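Local coordinates for protein putative tetR-family transcriptional regulator (Streptomyces coelicolor, PDB 3FIW) that probably binds DNA at regulatory sequences as a TetR-family transcription factor, most likely acting as a repressor, at residues 55-58 with 59-63. Sequence-based numbering, arbitrary orientation.
Sequences LGVE and QPSLY
Ser61 bonds back to Glu58 across the turn of the predicted helix-turn-helix motif, where the chain leaves helix 48-55 through a Schellman motif at Gly56 and enters helix 60-63, probably the start of the DNA-recognition element. From CB, which lies 3.3 Å from Glu58 O, the serine turns its OG between its own backbone N and carbonyl carbon (chi1 85°). OG thereby meets Glu58 O at 2.7 Å, donating in the plane of that carbonyl with a C=O...OG angle of 156°. The same oxygen accepts a second, weak and bent bond from Ser61 N, so one residue grips it twice as the new helix begins. With the hydroxyl removed, as in an alanine here, Glu58 O would probably lose the shorter of these two bonds, and the turn would be less firmly tied to the helix start. Ser61 OG also rests against Val57 CG2, 3.5 Å away. Leu62 packs its CD2 against Leu55 CD1 at 3.7 Å, the two side chains crossing at a slant, and Leu62 also touches Leu51 and Ala52 of helix 48-55 and Val30 of helix 27-41. Val57 crosses Leu62 at about a right angle, its CG2 standing 4.2 Å from Leu62 CD2.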
ATOM      1  N   LEU A  55       2.553  25.986 -17.033  1.00 35.64           N
ATOM      2  CA  LEU A  55       3.378  27.113 -16.580  1.00 35.17           C
ATOM      3  C   LEU A  55       3.471  28.189 -17.656  1.00 34.64           C
ATOM      4  O   LEU A  55       3.846  29.307 -17.358  1.00 34.64           O
ATOM      5  CB  LEU A  55       4.787  26.631 -16.174  1.00 35.31           C
ATOM      6  CG  LEU A  55       4.997  25.803 -14.882  1.00 35.89           C
ATOM      7  CD1 LEU A  55       6.367  25.213 -14.862  1.00 35.13           C
ATOM      8  CD2 LEU A  55       4.826  26.653 -13.652  1.00 34.79           C
ATOM      9  N   GLY A  56       3.124  27.831 -18.895  1.00 34.08           N
ATOM     10  CA  GLY A  56       3.273  28.685 -20.065  1.00 33.72           C
ATOM     11  C   GLY A  56       4.722  28.884 -20.487  1.00 34.14           C
ATOM     12  O   GLY A  56       5.104  29.972 -20.947  1.00 34.37           O
ATOM     13  N   VAL A  57       5.556  27.860 -20.325  1.00 33.76           N
ATOM     14  CA  VAL A  57       6.970  27.991 -20.690  1.00 33.61           C
ATOM     15  C   VAL A  57       7.371  26.939 -21.719  1.00 33.98           C
ATOM     16  O   VAL A  57       6.628  25.964 -21.959  1.00 33.69           O
ATOM     17  CB  VAL A  57       7.931  27.939 -19.454  1.00 33.71           C
ATOM     18  CG1 VAL A  57       7.605  29.047 -18.458  1.00 34.42           C
ATOM     19  CG2 VAL A  57       7.916  26.581 -18.767  1.00 31.82           C
ATOM     20  N   GLU A  58       8.533  27.157 -22.331  1.00 34.31           N
ATOM     21  CA  GLU A  58       9.194  26.156 -23.181  1.00 34.75           C
ATOM     22  C   GLU A  58       9.585  24.941 -22.356  1.00 34.27           C
ATOM     23  O   GLU A  58      10.197  25.076 -21.277  1.00 33.46           O
ATOM     24  CB  GLU A  58      10.456  26.740 -23.820  1.00 35.38           C
ATOM     25  CG  GLU A  58      10.192  27.881 -24.813  1.00 38.72           C
ATOM     26  CD  GLU A  58       9.217  27.459 -25.893  1.00 42.57           C
ATOM     27  OE1 GLU A  58       8.042  27.896 -25.837  1.00 43.95           O
ATOM     28  OE2 GLU A  58       9.625  26.663 -26.772  1.00 44.15           O
ATOM     29  N   GLN A  59       9.242  23.759 -22.862  1.00 33.93           N
ATOM     30  CA  GLN A  59       9.543  22.510 -22.129  1.00 34.44           C
ATOM     31  C   GLN A  59      11.027  22.307 -21.725  1.00 33.74           C
ATOM     32  O   GLN A  59      11.294  21.879 -20.585  1.00 33.99           O
ATOM     33  CB  GLN A  59       9.008  21.278 -22.861  1.00 34.29           C
ATOM     34  CG  GLN A  59       9.170  20.004 -22.044  1.00 39.27           C
ATOM     35  CD  GLN A  59       8.937  18.749 -22.848  1.00 42.74           C
ATOM     36  OE1 GLN A  59       9.298  17.649 -22.421  1.00 45.28           O
ATOM     37  NE2 GLN A  59       8.320  18.898 -24.014  1.00 43.33           N
ATOM     38  N   PRO A  60      11.991  22.574 -22.651  1.00 32.56           N
ATOM     39  CA  PRO A  60      13.415  22.483 -22.258  1.00 31.69           C
ATOM     40  C   PRO A  60      13.842  23.386 -21.094  1.00 30.90           C
ATOM     41  O   PRO A  60      14.782  23.061 -20.386  1.00 30.89           O
ATOM     42  CB  PRO A  60      14.153  22.874 -23.536  1.00 31.45           C
ATOM     43  CG  PRO A  60      13.183  22.481 -24.631  1.00 31.71           C
ATOM     44  CD  PRO A  60      11.859  22.876 -24.093  1.00 32.87           C
ATOM     45  N   SER A  61      13.160  24.503 -20.883  1.00 29.94           N
ATOM     46  CA  SER A  61      13.438  25.330 -19.719  1.00 29.40           C
ATOM     47  C   SER A  61      13.223  24.615 -18.364  1.00 28.38           C
ATOM     48  O   SER A  61      13.783  25.043 -17.364  1.00 28.27           O
ATOM     49  CB  SER A  61      12.650  26.638 -19.774  1.00 29.68           C
ATOM     50  OG  SER A  61      11.359  26.431 -19.251  1.00 30.99           O
ATOM     51  N   LEU A  62      12.431  23.541 -18.348  1.00 27.80           N
ATOM     52  CA  LEU A  62      12.206  22.748 -17.147  1.00 27.23           C
ATOM     53  C   LEU A  62      13.284  21.710 -16.883  1.00 25.75           C
ATOM     54  O   LEU A  62      13.472  21.336 -15.734  1.00 24.51           O
ATOM     55  CB  LEU A  62      10.841  22.052 -17.173  1.00 28.15           C
ATOM     56  CG  LEU A  62       9.600  22.950 -17.119  1.00 30.14           C
ATOM     57  CD1 LEU A  62       8.357  22.067 -16.994  1.00 29.08           C
ATOM     58  CD2 LEU A  62       9.686  24.006 -15.997  1.00 28.03           C
ATOM     59  N   TYR A  63      13.943  21.228 -17.939  1.00 23.38           N
ATOM     60  CA  TYR A  63      15.165  20.419 -17.818  1.00 23.06           C
ATOM     61  C   TYR A  63      16.155  20.926 -16.734  1.00 22.58           C
ATOM     62  O   TYR A  63      16.796  20.143 -16.051  1.00 22.27           O
ATOM     63  CB  TYR A  63      15.897  20.357 -19.198  1.00 22.23           C
ATOM     64  CG  TYR A  63      17.165  19.512 -19.240  1.00 21.18           C
ATOM     65  CD1 TYR A  63      17.122  18.120 -19.074  1.00 18.38           C
ATOM     66  CD2 TYR A  63      18.411  20.104 -19.462  1.00 21.11           C
ATOM     67  CE1 TYR A  63      18.302  17.340 -19.090  1.00 17.43           C
ATOM     68  CE2 TYR A  63      19.587  19.329 -19.504  1.00 19.97           C
ATOM     69  CZ  TYR A  63      19.527  17.970 -19.311  1.00 21.68           C
ATOM     70  OH  TYR A  63      20.720  17.238 -19.341  1.00 25.37           O
TER